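Local coordinates for aldehyde dehydrogenase family protein (Pseudomonas syringae pv. tomato, PDB 5IUV) that probably oxidises indole-3-acetaldehyde to the auxin indole-3-acetic acid with NAD+ as cofactor, as a tetrameric member of the aldehyde dehydrogenase family, at residues D8-A13 / N333-A338; E35-I40 / V51-A56; I88-L93 / I208-P213; V264-G269 / S473-D478. All coordinates share one frame; numbering follows the deposited sequence.

Contact 1 of 4, residues D8-A13 / N333-A338; sequences DWEQRA and NPLDPA
With chi1 at -74°, Trp9 sets its indole beside the backbone N and anti to the carbonyl carbon, while Leu335, turned the same way at -66°, sends its isobutyl group toward the helix; the CB atoms of Trp9 and Leu335 come within 4.4 Å. The indole meets 333-338 at its pyrrole edge: Pro337 CG lies near the ring plane, 3.8 Å from Trp9 CD1. The CD1 branch of Leu335 reaches the helix surface between Glu10 and Ala13, at 4.0 Å from Glu10 CG and 4.2 Å from Ala13 CB. No direct hydrogen bond spans the two segments. Instead a water donates to Glu10 OE2 at 2.8 Å and accepts from Asn333 ND2 at 2.9 Å. The Asn333 amide is also held at its other end: Leu335 N donates to Asn333 OD1 (3.1 Å), approaching from above the carbonyl plane. The buried Leu335 O, 3.6 Å from Trp9 CB, has no hydrogen-bonding partner in the model. Leu103 of helix 98-109 packs on Leu335, and Arg6 forms a salt bridge with Asp336. The loop carries a type I beta turn from Asn333 to Asp336 whose first residue also forms an Asx turn, and the N-terminal helix 6-15 packs across it, joining the start of the chain to the link between helices 312-326 and 347-362.

Contact 2 of 4, residues E35-I40 / V51-A56; sequences ETFDCI and VASCDA
Phe37 and Val51 lie side by side and point the same way from one face of a two-stranded sheet, with the valine over one face of the phenyl ring. Val51 CB makes a CH-pi contact there, 4.0 Å from the Phe37 centroid and 20° off the normal. Its CG1 branch touches the far end of the ring, at 3.6 Å from Phe37 CZ, whereas CG2 turns to Cys39 CB at 3.7 Å. The ring's edge is met in plane by Ser53 CB, 4.0 Å from Phe37 CD2. A chi1 of 64° puts Phe37 CG between its own backbone N and carbonyl carbon, which folds the ring back over the partner strand. In the backbone, Phe37 and Val51 exchange two bonds: Phe37 N to Val51 O is 2.8 Å, and Val51 N to Phe37 O is 2.9 Å. Ser53 N adds a bond to Glu35 O (2.9 Å), and a water joins Glu35 OE1 to Ser53 OG. Pro197 packs against both Phe37 and Val51, and the Phe37 side chain approaches that of Glu194, which binds the cofactor. Antiparallel pairing at Phe37 and Val51, hydrogen-bonded, and at Thr36 and Ala52, non-hydrogen-bonded, belongs to the beta hairpin of strands 36-40 and 47-52.

Contact 3 of 4, residues I88-L93 / I208-P213; sequences IRFAGL and IEAGIP
Phe90 and Ala210 bring the backbones within 4.9 Å, CA to CA, where helix 80-96 passes the C-terminal end of helix 198-210. That end closes in a Schellman motif: Gly211 takes a positive phi of 118°, and Gly211 N bonds back to Ile208 O. Small Ala210 probably allows the close approach, its CB resting on the helix backbone at 3.5 Å from Phe90 CA and 3.8 Å from Phe90 CB. Leu93 packs next to it, with CD1 lying 3.6 Å from Ala210 N. The Leu93 methyls cross the extended Glu209 chain obliquely, CD1 near its CB and CG and CD2 near OE2. The contact joins helices 80-96 and 198-210, with Leu128 of helix 113-134 touching Phe90. Polar closure comes from Arg89, whose chain bends at chi3 (-57°) to bring the guanidinium round to the helix terminus. A water that donates to Glu209 O also accepts a weak bond from Arg89 NE. Two N-H donors placed at the C-terminal end of a helix probably interact favourably with the helix dipole. The grip is side-on and in the guanidinium plane: Arg89 NE and Arg89 NH2 each donate to the single atom Ala210 O at 3.0 Å.

Contact 4 of 4, residues V264-G269 / S473-D478; sequences VWLEAG and SGNGRD. With NAD (nicotinamide-adenine-dinucleotide), chain C.
Val264 O accepts from Asn475 ND2 at 3.1 Å, a nearly straight bond (174°) lying in both the carbonyl and amide planes. At Trp265, the indole and that amide have planes 12° apart, though the side chains cross at about a right angle, with Asn475 ND2 3.5 Å from Trp265 CE3; Gly476 CA lies close to the same ring atom. Trp265 also packs on Trp265 of the second subunit, placing this part of the sheet at the subunit interface. Leu266 N donates to Asn475 OD1 at 2.9 Å from above the carbonyl plane, so the amide is gripped at both ends, while Leu266 O takes Asn475 N. A water also donates to Leu266 O and to Gly476 O. Glu267, bent at chi2, stacks its carboxylate on that of Asp478, the planes 13° apart and Glu267 OE2 3.6 Å from Asp478 OD2. Asp478 has salt bridges to Lys486 and Lys177. Glu267 OE1 accepts a weak bond from the nicotinamide N7N of NAD, and a second water donates to Glu267 OE2 and Asn475 O. Ala268 N donates to Ser473 O at 2.8 Å, and Gly269 O receives Ser473 OG at 2.7 Å. The chemistry thus implies a frame of backbone bonds, reinforced by the Asn475 amide, that sets Glu267, the predicted active-site glutamate, between the nicotinamide and Asp478.

Contact 4 is the most central, about 10 Å from the chain centre, and is mainly polar: backbone and amide bonds between strands, and paired acids beside the cofactor. The other three lie 22 to 24 Å out and share no direct touch with it or one another. Contacts 2 and 3 meet the same helix 198-210, contact 2 through packing by Leu198 and Ile201 and contact 3 at its C-terminal end. Contact 2 is buried and unites backbone pairing with aromatic packing, whereas contacts 1 and 3 are partly buried; contact 1 has no direct hydrogen bond, while contact 3 adds a two-nitrogen arginine grip. Along the chain, contact 1 encloses contacts 2 and 3 but crosses contact 4.

Contact 1 of 4, residues D8-A13 / N333-A338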
loop_
_atom_site.group_PDB
_atom_site.type_symbol
_atom_site.label_atom_id
_atom_site.label_comp_id
_atom_site.label_asym_id
_atom_site.label_seq_id
_atom_site.Cartn_x
_atom_site.Cartn_y
_atom_site.Cartn_z
ATOM N N ASP A 8 43.038 12.068 24.434
ATOM C CA ASP A 8 42.869 10.819 23.692
ATOM C C ASP A 8 42.619 11.079 22.210
ATOM O O ASP A 8 43.248 10.462 21.346
ATOM C CB ASP A 8 41.714 9.989 24.258
ATOM C CG ASP A 8 42.021 9.406 25.622
ATOM O OD1 ASP A 8 43.212 9.182 25.923
ATOM O OD2 ASP A 8 41.062 9.171 26.387
ATOM N N TRP A 9 41.697 11.992 21.918
ATOM C CA TRP A 9 41.353 12.274 20.530
ATOM C C TRP A 9 42.511 12.937 19.798
ATOM O O TRP A 9 42.732 12.685 18.612
ATOM C CB TRP A 9 40.101 13.152 20.448
ATOM C CG TRP A 9 38.825 12.423 20.754
ATOM C CD1 TRP A 9 37.971 12.670 21.785
ATOM C CD2 TRP A 9 38.254 11.336 20.010
ATOM N NE1 TRP A 9 36.903 11.801 21.736
ATOM C CE2 TRP A 9 37.055 10.975 20.653
ATOM C CE3 TRP A 9 38.644 10.634 18.863
ATOM C CZ2 TRP A 9 36.237 9.942 20.188
ATOM C CZ3 TRP A 9 37.828 9.609 18.401
ATOM C CH2 TRP A 9 36.641 9.275 19.062
ATOM N N GLU A 10 43.257 13.782 20.505
ATOM C CA GLU A 10 44.410 14.447 19.907
ATOM C C GLU A 10 45.498 13.439 19.542
ATOM O O GLU A 10 46.124 13.544 18.487
ATOM C CB GLU A 10 44.961 15.519 20.850
ATOM C CG GLU A 10 44.092 16.777 20.920
ATOM C CD GLU A 10 44.526 17.730 22.023
ATOM O OE1 GLU A 10 45.248 17.292 22.943
ATOM O OE2 GLU A 10 44.142 18.917 21.971
ATOM N N GLN A 11 45.714 12.460 20.412
ATOM C CA GLN A 11 46.660 11.386 20.133
ATOM C C GLN A 11 46.197 10.552 18.937
ATOM O O GLN A 11 46.976 10.260 18.034
ATOM C CB GLN A 11 46.833 10.501 21.366
ATOM C CG GLN A 11 47.799 9.349 21.168
ATOM C CD GLN A 11 47.852 8.443 22.374
ATOM O OE1 GLN A 11 46.922 8.422 23.179
ATOM N NE2 GLN A 11 48.942 7.693 22.512
ATOM N N ARG A 12 44.923 10.182 18.924
ATOM C CA ARG A 12 44.384 9.405 17.818
ATOM C C ARG A 12 44.491 10.146 16.495
ATOM O O ARG A 12 44.829 9.546 15.475
ATOM C CB ARG A 12 42.933 9.023 18.091
ATOM C CG ARG A 12 42.818 7.866 19.059
ATOM C CD ARG A 12 41.406 7.688 19.563
ATOM N NE ARG A 12 41.292 6.478 20.369
ATOM C CZ ARG A 12 40.727 5.351 19.948
ATOM N NH1 ARG A 12 40.211 5.281 18.726
ATOM N NH2 ARG A 12 40.667 4.298 20.751
ATOM N N ALA A 13 44.215 11.448 16.517
ATOM C CA ALA A 13 44.298 12.261 15.304
ATOM C C ALA A 13 45.713 12.237 14.733
ATOM O O ALA A 13 45.907 12.120 13.522
ATOM C CB ALA A 13 43.857 13.696 15.587
ATOM N N ASN A 333 37.467 23.819 20.487
ATOM C CA ASN A 333 38.249 22.772 19.839
ATOM C C ASN A 333 37.370 21.572 19.503
ATOM O O ASN A 333 36.801 20.948 20.397
ATOM C CB ASN A 333 39.407 22.365 20.752
ATOM C CG ASN A 333 40.310 21.314 20.140
ATOM O OD1 ASN A 333 40.153 20.922 18.983
ATOM N ND2 ASN A 333 41.283 20.859 20.923
ATOM N N PRO A 334 37.249 21.255 18.206
ATOM C CA PRO A 334 36.377 20.162 17.765
ATOM C C PRO A 334 36.827 18.800 18.284
ATOM O O PRO A 334 36.026 17.873 18.292
ATOM C CB PRO A 334 36.473 20.223 16.237
ATOM C CG PRO A 334 36.930 21.618 15.938
ATOM C CD PRO A 334 37.826 21.995 17.072
ATOM N N LEU A 335 38.077 18.689 18.720
ATOM C CA LEU A 335 38.578 17.430 19.267
ATOM C C LEU A 335 38.294 17.294 20.756
ATOM O O LEU A 335 38.536 16.238 21.341
ATOM C CB LEU A 335 40.079 17.292 19.015
ATOM C CG LEU A 335 40.506 17.151 17.554
ATOM C CD1 LEU A 335 42.015 17.004 17.462
ATOM C CD2 LEU A 335 39.811 15.959 16.923
ATOM N N ASP A 336 37.797 18.363 21.372
ATOM C CA ASP A 336 37.369 18.306 22.769
ATOM C C ASP A 336 35.933 17.761 22.832
ATOM O O ASP A 336 35.036 18.286 22.181
ATOM C CB ASP A 336 37.472 19.694 23.421
ATOM C CG ASP A 336 37.310 19.652 24.936
ATOM O OD1 ASP A 336 36.450 18.903 25.441
ATOM O OD2 ASP A 336 38.050 20.381 25.627
ATOM N N PRO A 337 35.716 16.690 23.615
ATOM C CA PRO A 337 34.401 16.041 23.659
ATOM C C PRO A 337 33.318 16.942 24.244
ATOM O O PRO A 337 32.130 16.692 24.038
ATOM C CB PRO A 337 34.637 14.820 24.562
ATOM C CG PRO A 337 36.113 14.600 24.532
ATOM C CD PRO A 337 36.719 15.957 24.405
ATOM N N ALA A 338 33.730 17.978 24.963
ATOM C CA ALA A 338 32.786 18.884 25.610
ATOM C C ALA A 338 32.286 19.975 24.655
ATOM O O ALA A 338 31.264 20.613 24.913
ATOM C CB ALA A 338 33.425 19.512 26.843
HETATM O O HOH W 1 43.786 20.293 19.514
#

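Contact 2 of 4, residues E35-I40 / V51-A56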
loop_
_atom_site.group_PDB
_atom_site.type_symbol
_atom_site.label_atom_id
_atom_site.label_comp_id
_atom_site.label_asym_id
_atom_site.label_seq_id
_atom_site.Cartn_x
_atom_site.Cartn_y
_atom_site.Cartn_z
ATOM N N GLU A 35 47.133 13.584 -10.474
ATOM C CA GLU A 35 46.968 14.829 -9.732
ATOM C C GLU A 35 46.275 14.635 -8.391
ATOM O O GLU A 35 45.450 13.736 -8.223
ATOM C CB GLU A 35 46.187 15.841 -10.573
ATOM C CG GLU A 35 46.953 16.305 -11.804
ATOM C CD GLU A 35 46.216 17.369 -12.595
ATOM O OE1 GLU A 35 45.205 17.899 -12.086
ATOM O OE2 GLU A 35 46.653 17.675 -13.727
ATOM N N THR A 36 46.622 15.498 -7.442
ATOM C CA THR A 36 46.010 15.487 -6.119
ATOM C C THR A 36 45.624 16.903 -5.692
ATOM O O THR A 36 46.084 17.882 -6.284
ATOM C CB THR A 36 46.956 14.879 -5.055
ATOM O OG1 THR A 36 48.134 15.688 -4.940
ATOM C CG2 THR A 36 47.364 13.465 -5.433
ATOM N N PHE A 37 44.778 17.010 -4.670
ATOM C CA PHE A 37 44.558 18.286 -3.997
ATOM C C PHE A 37 44.800 18.110 -2.502
ATOM O O PHE A 37 44.586 17.024 -1.954
ATOM C CB PHE A 37 43.149 18.840 -4.268
ATOM C CG PHE A 37 42.024 17.992 -3.723
ATOM C CD1 PHE A 37 41.533 18.206 -2.444
ATOM C CD2 PHE A 37 41.426 17.016 -4.510
ATOM C CE1 PHE A 37 40.485 17.437 -1.939
ATOM C CE2 PHE A 37 40.375 16.245 -4.017
ATOM C CZ PHE A 37 39.901 16.457 -2.733
ATOM N N ASP A 38 45.263 19.171 -1.849
ATOM C CA ASP A 38 45.527 19.120 -0.415
ATOM C C ASP A 38 44.234 19.097 0.387
ATOM O O ASP A 38 43.368 19.951 0.214
ATOM C CB ASP A 38 46.381 20.311 0.020
ATOM C CG ASP A 38 47.788 20.264 -0.540
ATOM O OD1 ASP A 38 48.195 19.215 -1.080
ATOM O OD2 ASP A 38 48.493 21.286 -0.426
ATOM N N CYS A 39 44.103 18.100 1.255
ATOM C CA CYS A 39 42.991 18.041 2.190
ATOM C C CYS A 39 43.421 18.701 3.497
ATOM O O CYS A 39 44.205 18.132 4.258
ATOM C CB CYS A 39 42.552 16.590 2.427
ATOM S SG CYS A 39 41.067 16.387 3.447
ATOM N N ILE A 40 42.900 19.901 3.743
ATOM C CA ILE A 40 43.294 20.726 4.887
ATOM C C ILE A 40 42.239 20.722 5.992
ATOM O O ILE A 40 41.056 20.903 5.722
ATOM C CB ILE A 40 43.548 22.188 4.446
ATOM C CG1 ILE A 40 44.650 22.246 3.388
ATOM C CG2 ILE A 40 43.900 23.062 5.641
ATOM C CD1 ILE A 40 45.974 21.699 3.867
ATOM N N VAL A 51 44.837 14.108 -1.691
ATOM C CA VAL A 51 43.705 13.329 -2.170
ATOM C C VAL A 51 43.632 13.330 -3.692
ATOM O O VAL A 51 43.831 14.366 -4.318
ATOM C CB VAL A 51 42.385 13.883 -1.590
ATOM C CG1 VAL A 51 41.174 13.152 -2.162
ATOM C CG2 VAL A 51 42.408 13.804 -0.071
ATOM N N ALA A 52 43.339 12.171 -4.280
ATOM C CA ALA A 52 43.234 12.050 -5.732
ATOM C C ALA A 52 42.251 13.072 -6.304
ATOM O O ALA A 52 41.138 13.223 -5.805
ATOM C CB ALA A 52 42.815 10.639 -6.117
ATOM N N SER A 53 42.685 13.801 -7.326
ATOM C CA SER A 53 41.829 14.784 -7.977
ATOM C C SER A 53 41.321 14.221 -9.300
ATOM O O SER A 53 41.957 14.399 -10.336
ATOM C CB SER A 53 42.585 16.103 -8.204
ATOM O OG SER A 53 41.731 17.092 -8.746
ATOM N N CYS A 54 40.180 13.532 -9.258
ATOM C CA CYS A 54 39.657 12.858 -10.439
ATOM C C CYS A 54 39.063 13.825 -11.460
ATOM O O CYS A 54 38.688 14.949 -11.125
ATOM C CB CYS A 54 38.607 11.822 -10.031
ATOM S SG CYS A 54 39.298 10.536 -8.977
ATOM N N ASP A 55 38.988 13.369 -12.708
ATOM C CA ASP A 55 38.478 14.176 -13.809
ATOM C C ASP A 55 37.635 13.278 -14.717
ATOM O O ASP A 55 37.269 12.164 -14.323
ATOM C CB ASP A 55 39.632 14.830 -14.584
ATOM C CG ASP A 55 39.242 16.165 -15.229
ATOM O OD1 ASP A 55 38.104 16.297 -15.736
ATOM O OD2 ASP A 55 40.086 17.088 -15.230
ATOM N N ALA A 56 37.353 13.749 -15.930
ATOM C CA ALA A 56 36.458 13.042 -16.847
ATOM C C ALA A 56 36.897 11.601 -17.134
ATOM O O ALA A 56 36.055 10.703 -17.243
ATOM C CB ALA A 56 36.327 13.816 -18.151
HETATM O O HOH W 2 43.506 18.651 -10.040
#

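Contact 3 of 4, residues I88-L93 / I208-P213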
loop_
_atom_site.group_PDB
_atom_site.type_symbol
_atom_site.label_atom_id
_atom_site.label_comp_id
_atom_site.label_asym_id
_atom_site.label_seq_id
_atom_site.Cartn_x
_atom_site.Cartn_y
_atom_site.Cartn_z
ATOM N N ILE A 88 23.212 -4.759 6.069
ATOM C CA ILE A 88 23.268 -4.730 7.525
ATOM C C ILE A 88 24.707 -4.934 8.028
ATOM O O ILE A 88 25.137 -4.254 8.963
ATOM C CB ILE A 88 22.300 -5.778 8.124
ATOM C CG1 ILE A 88 20.858 -5.387 7.781
ATOM C CG2 ILE A 88 22.468 -5.893 9.632
ATOM C CD1 ILE A 88 19.809 -6.488 8.061
ATOM N N ARG A 89 25.466 -5.830 7.393
ATOM C CA ARG A 89 26.892 -5.974 7.718
ATOM C C ARG A 89 27.672 -4.697 7.400
ATOM O O ARG A 89 28.582 -4.321 8.138
ATOM C CB ARG A 89 27.520 -7.156 6.964
ATOM C CG ARG A 89 27.116 -8.529 7.496
ATOM C CD ARG A 89 28.039 -9.627 6.958
ATOM N NE ARG A 89 28.071 -9.660 5.496
ATOM C CZ ARG A 89 27.209 -10.343 4.747
ATOM N NH1 ARG A 89 26.244 -11.050 5.320
ATOM N NH2 ARG A 89 27.314 -10.324 3.424
ATOM N N PHE A 90 27.311 -4.045 6.297
ATOM C CA PHE A 90 27.927 -2.778 5.889
ATOM C C PHE A 90 27.709 -1.748 6.996
ATOM O O PHE A 90 28.650 -1.084 7.443
ATOM C CB PHE A 90 27.324 -2.312 4.553
ATOM C CG PHE A 90 28.053 -1.147 3.887
ATOM C CD1 PHE A 90 29.221 -0.616 4.415
ATOM C CD2 PHE A 90 27.537 -0.586 2.723
ATOM C CE1 PHE A 90 29.873 0.458 3.783
ATOM C CE2 PHE A 90 28.179 0.480 2.083
ATOM C CZ PHE A 90 29.346 1.002 2.620
ATOM N N ALA A 91 26.464 -1.636 7.452
ATOM C CA ALA A 91 26.150 -0.726 8.541
ATOM C C ALA A 91 26.945 -1.112 9.786
ATOM O O ALA A 91 27.480 -0.251 10.488
ATOM C CB ALA A 91 24.663 -0.728 8.830
ATOM N N GLY A 92 27.025 -2.414 10.051
ATOM C CA GLY A 92 27.771 -2.915 11.194
ATOM C C GLY A 92 29.244 -2.538 11.186
ATOM O O GLY A 92 29.848 -2.317 12.247
ATOM N N LEU A 93 29.835 -2.469 9.996
ATOM C CA LEU A 93 31.245 -2.120 9.879
ATOM C C LEU A 93 31.470 -0.625 10.092
ATOM O O LEU A 93 32.539 -0.216 10.532
ATOM C CB LEU A 93 31.803 -2.556 8.521
ATOM C CG LEU A 93 32.018 -4.066 8.386
ATOM C CD1 LEU A 93 32.392 -4.443 6.955
ATOM C CD2 LEU A 93 33.079 -4.549 9.366
ATOM N N ILE A 208 33.441 -3.388 0.491
ATOM C CA ILE A 208 33.998 -4.654 0.019
ATOM C C ILE A 208 34.049 -5.691 1.143
ATOM O O ILE A 208 33.683 -6.855 0.953
ATOM C CB ILE A 208 35.418 -4.455 -0.567
ATOM C CG1 ILE A 208 35.343 -3.602 -1.832
ATOM C CG2 ILE A 208 36.067 -5.795 -0.892
ATOM C CD1 ILE A 208 34.490 -4.215 -2.936
ATOM N N GLU A 209 34.488 -5.267 2.323
ATOM C CA GLU A 209 34.570 -6.181 3.456
ATOM C C GLU A 209 33.180 -6.703 3.852
ATOM O O GLU A 209 33.044 -7.847 4.271
ATOM C CB GLU A 209 35.254 -5.508 4.652
ATOM C CG GLU A 209 35.496 -6.459 5.817
ATOM C CD GLU A 209 36.085 -5.774 7.038
ATOM O OE1 GLU A 209 36.459 -4.578 6.950
ATOM O OE2 GLU A 209 36.171 -6.445 8.090
ATOM N N ALA A 210 32.149 -5.880 3.692
ATOM C CA ALA A 210 30.784 -6.318 4.009
ATOM C C ALA A 210 30.241 -7.325 2.987
ATOM O O ALA A 210 29.311 -8.077 3.281
ATOM C CB ALA A 210 29.850 -5.120 4.105
ATOM N N GLY A 211 30.814 -7.339 1.788
ATOM C CA GLY A 211 30.369 -8.265 0.760
ATOM C C GLY A 211 29.805 -7.605 -0.488
ATOM O O GLY A 211 29.319 -8.291 -1.387
ATOM N N ILE A 212 29.847 -6.276 -0.546
ATOM C CA ILE A 212 29.496 -5.568 -1.776
ATOM C C ILE A 212 30.524 -5.900 -2.856
ATOM O O ILE A 212 31.710 -5.687 -2.648
ATOM C CB ILE A 212 29.460 -4.041 -1.574
ATOM C CG1 ILE A 212 28.442 -3.648 -0.505
ATOM C CG2 ILE A 212 29.155 -3.336 -2.899
ATOM C CD1 ILE A 212 27.000 -3.802 -0.952
ATOM N N PRO A 213 30.078 -6.428 -4.005
ATOM C CA PRO A 213 31.020 -6.845 -5.058
ATOM C C PRO A 213 31.833 -5.689 -5.639
ATOM O O PRO A 213 31.384 -4.545 -5.618
ATOM C CB PRO A 213 30.109 -7.445 -6.138
ATOM C CG PRO A 213 28.828 -7.786 -5.429
ATOM C CD PRO A 213 28.682 -6.757 -4.343
HETATM O O HOH W 3 31.217 -9.236 5.800
#

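Contact 4 of 4, residues V264-G269 / S473-D478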
loop_
_atom_site.group_PDB
_atom_site.type_symbol
_atom_site.label_atom_id
_atom_site.label_comp_id
_atom_site.label_asym_id
_atom_site.label_seq_id
_atom_site.Cartn_x
_atom_site.Cartn_y
_atom_site.Cartn_z
ATOM N N VAL A 264 17.057 13.034 -12.639
ATOM C CA VAL A 264 17.736 13.976 -11.757
ATOM C C VAL A 264 16.920 14.176 -10.489
ATOM O O VAL A 264 15.760 14.571 -10.554
ATOM C CB VAL A 264 17.951 15.346 -12.445
ATOM C CG1 VAL A 264 18.578 16.349 -11.483
ATOM C CG2 VAL A 264 18.811 15.192 -13.680
ATOM N N TRP A 265 17.526 13.892 -9.343
ATOM C CA TRP A 265 16.853 14.047 -8.062
ATOM C C TRP A 265 17.681 14.961 -7.176
ATOM O O TRP A 265 18.857 14.698 -6.942
ATOM C CB TRP A 265 16.643 12.695 -7.379
ATOM C CG TRP A 265 15.863 11.703 -8.198
ATOM C CD1 TRP A 265 16.368 10.689 -8.959
ATOM C CD2 TRP A 265 14.444 11.637 -8.331
ATOM N NE1 TRP A 265 15.349 9.990 -9.555
ATOM C CE2 TRP A 265 14.155 10.553 -9.185
ATOM C CE3 TRP A 265 13.385 12.381 -7.802
ATOM C CZ2 TRP A 265 12.853 10.202 -9.526
ATOM C CZ3 TRP A 265 12.099 12.033 -8.144
ATOM C CH2 TRP A 265 11.843 10.954 -8.998
ATOM N N LEU A 266 17.057 16.024 -6.678
ATOM C CA LEU A 266 17.787 17.105 -6.023
ATOM C C LEU A 266 17.340 17.351 -4.589
ATOM O O LEU A 266 16.146 17.378 -4.294
ATOM C CB LEU A 266 17.621 18.405 -6.823
ATOM C CG LEU A 266 17.910 18.293 -8.322
ATOM C CD1 LEU A 266 17.367 19.494 -9.094
ATOM C CD2 LEU A 266 19.404 18.130 -8.536
ATOM N N GLU A 267 18.316 17.550 -3.710
ATOM C CA GLU A 267 18.074 18.031 -2.358
ATOM C C GLU A 267 18.915 19.289 -2.195
ATOM O O GLU A 267 20.136 19.209 -2.163
ATOM C CB GLU A 267 18.449 16.978 -1.315
ATOM C CG GLU A 267 17.693 15.659 -1.447
ATOM C CD GLU A 267 16.579 15.523 -0.419
ATOM O OE1 GLU A 267 16.515 16.374 0.496
ATOM O OE2 GLU A 267 15.780 14.567 -0.520
ATOM N N ALA A 268 18.273 20.448 -2.111
ATOM C CA ALA A 268 18.999 21.701 -2.223
ATOM C C ALA A 268 18.848 22.564 -0.977
ATOM O O ALA A 268 18.631 22.055 0.117
ATOM C CB ALA A 268 18.545 22.463 -3.458
ATOM N N GLY A 269 18.969 23.872 -1.148
ATOM C CA GLY A 269 18.999 24.773 -0.011
ATOM C C GLY A 269 17.698 24.878 0.761
ATOM O O GLY A 269 16.676 24.298 0.388
ATOM N N SER A 473 13.896 23.907 -3.178
ATOM C CA SER A 473 14.638 23.101 -2.211
ATOM C C SER A 473 14.845 21.673 -2.725
ATOM O O SER A 473 15.486 20.853 -2.069
ATOM C CB SER A 473 13.919 23.079 -0.858
ATOM O OG SER A 473 14.051 24.332 -0.199
ATOM N N GLY A 474 14.291 21.371 -3.892
ATOM C CA GLY A 474 14.563 20.094 -4.527
ATOM C C GLY A 474 13.356 19.293 -4.972
ATOM O O GLY A 474 12.218 19.756 -4.906
ATOM N N ASN A 475 13.619 18.076 -5.440
ATOM C CA ASN A 475 12.560 17.149 -5.820
ATOM C C ASN A 475 12.917 15.747 -5.346
ATOM O O ASN A 475 14.094 15.377 -5.305
ATOM C CB ASN A 475 12.335 17.153 -7.338
ATOM C CG ASN A 475 13.525 16.606 -8.103
ATOM O OD1 ASN A 475 14.657 17.031 -7.882
ATOM N ND2 ASN A 475 13.279 15.651 -8.993
ATOM N N GLY A 476 11.909 14.963 -4.993
ATOM C CA GLY A 476 12.150 13.636 -4.451
ATOM C C GLY A 476 12.511 13.666 -2.974
ATOM O O GLY A 476 12.710 14.728 -2.385
ATOM N N ARG A 477 12.615 12.489 -2.371
ATOM C CA ARG A 477 12.774 12.408 -0.929
ATOM C C ARG A 477 13.846 11.407 -0.537
ATOM O O ARG A 477 13.964 10.351 -1.152
ATOM C CB ARG A 477 11.440 12.025 -0.269
ATOM C CG ARG A 477 10.296 13.009 -0.518
ATOM C CD ARG A 477 10.521 14.306 0.254
ATOM N NE ARG A 477 9.440 15.278 0.073
ATOM C CZ ARG A 477 9.429 16.232 -0.855
ATOM N NH1 ARG A 477 10.438 16.344 -1.712
ATOM N NH2 ARG A 477 8.407 17.084 -0.922
ATOM N N ASP A 478 14.627 11.764 0.483
ATOM C CA ASP A 478 15.564 10.848 1.129
ATOM C C ASP A 478 14.913 10.282 2.384
ATOM O O ASP A 478 13.965 10.870 2.910
ATOM C CB ASP A 478 16.878 11.556 1.488
ATOM C CG ASP A 478 17.787 11.760 0.288
ATOM O OD1 ASP A 478 17.632 11.046 -0.722
ATOM O OD2 ASP A 478 18.672 12.634 0.361
HETATM P PA NAD C . 27.544 22.697 -3.708
HETATM O O1A NAD C . 26.312 22.921 -4.499
HETATM O O2A NAD C . 28.615 23.748 -3.917
HETATM O O5B NAD C . 28.145 21.273 -4.025
HETATM C C5B NAD C . 27.586 20.013 -3.600
HETATM C C4B NAD C . 28.339 18.927 -4.325
HETATM O O4B NAD C . 28.244 19.159 -5.747
HETATM C C3B NAD C . 29.834 18.777 -4.023
HETATM O O3B NAD C . 30.220 17.407 -4.039
HETATM C C2B NAD C . 30.492 19.541 -5.174
HETATM O O2B NAD C . 31.821 19.098 -5.428
HETATM C C1B NAD C . 29.536 19.209 -6.316
HETATM N N9A NAD C . 29.510 20.137 -7.442
HETATM C C8A NAD C . 29.849 21.464 -7.447
HETATM N N7A NAD C . 29.817 22.023 -8.632
HETATM C C5A NAD C . 29.402 20.992 -9.469
HETATM C C6A NAD C . 29.119 20.949 -10.850
HETATM N N6A NAD C . 29.288 21.984 -11.680
HETATM N N1A NAD C . 28.670 19.777 -11.360
HETATM C C2A NAD C . 28.540 18.726 -10.543
HETATM N N3A NAD C . 28.789 18.645 -9.233
HETATM C C4A NAD C . 29.211 19.826 -8.748
HETATM O O3 NAD C . 27.166 22.669 -2.147
HETATM P PN NAD C . 28.023 22.533 -0.797
HETATM O O1N NAD C . 28.660 23.851 -0.568
HETATM O O2N NAD C . 28.878 21.327 -0.889
HETATM O O5D NAD C . 26.903 22.212 0.296
HETATM C C5D NAD C . 26.099 23.247 0.904
HETATM C C4D NAD C . 24.726 23.203 0.280
HETATM O O4D NAD C . 24.139 21.900 0.504
HETATM C C3D NAD C . 23.720 24.190 0.858
HETATM O O3D NAD C . 23.020 24.842 -0.196
HETATM C C2D NAD C . 22.812 23.275 1.686
HETATM O O2D NAD C . 21.469 23.716 1.865
HETATM C C1D NAD C . 22.797 21.980 0.842
HETATM N N1N NAD C . 22.401 20.784 1.700
HETATM C C2N NAD C . 21.140 20.216 1.394
HETATM C C3N NAD C . 20.713 19.087 2.076
HETATM C C7N NAD C . 19.354 18.473 1.854
HETATM O O7N NAD C . 18.500 19.084 1.177
HETATM N N7N NAD C . 19.080 17.356 2.482
HETATM C C4N NAD C . 21.536 18.551 3.069
HETATM C C5N NAD C . 22.756 19.146 3.374
HETATM C C6N NAD C . 23.174 20.265 2.671
HETATM O O HOH W 4 14.369 17.019 -2.232
HETATM O O HOH W 5 15.771 13.802 -3.576
#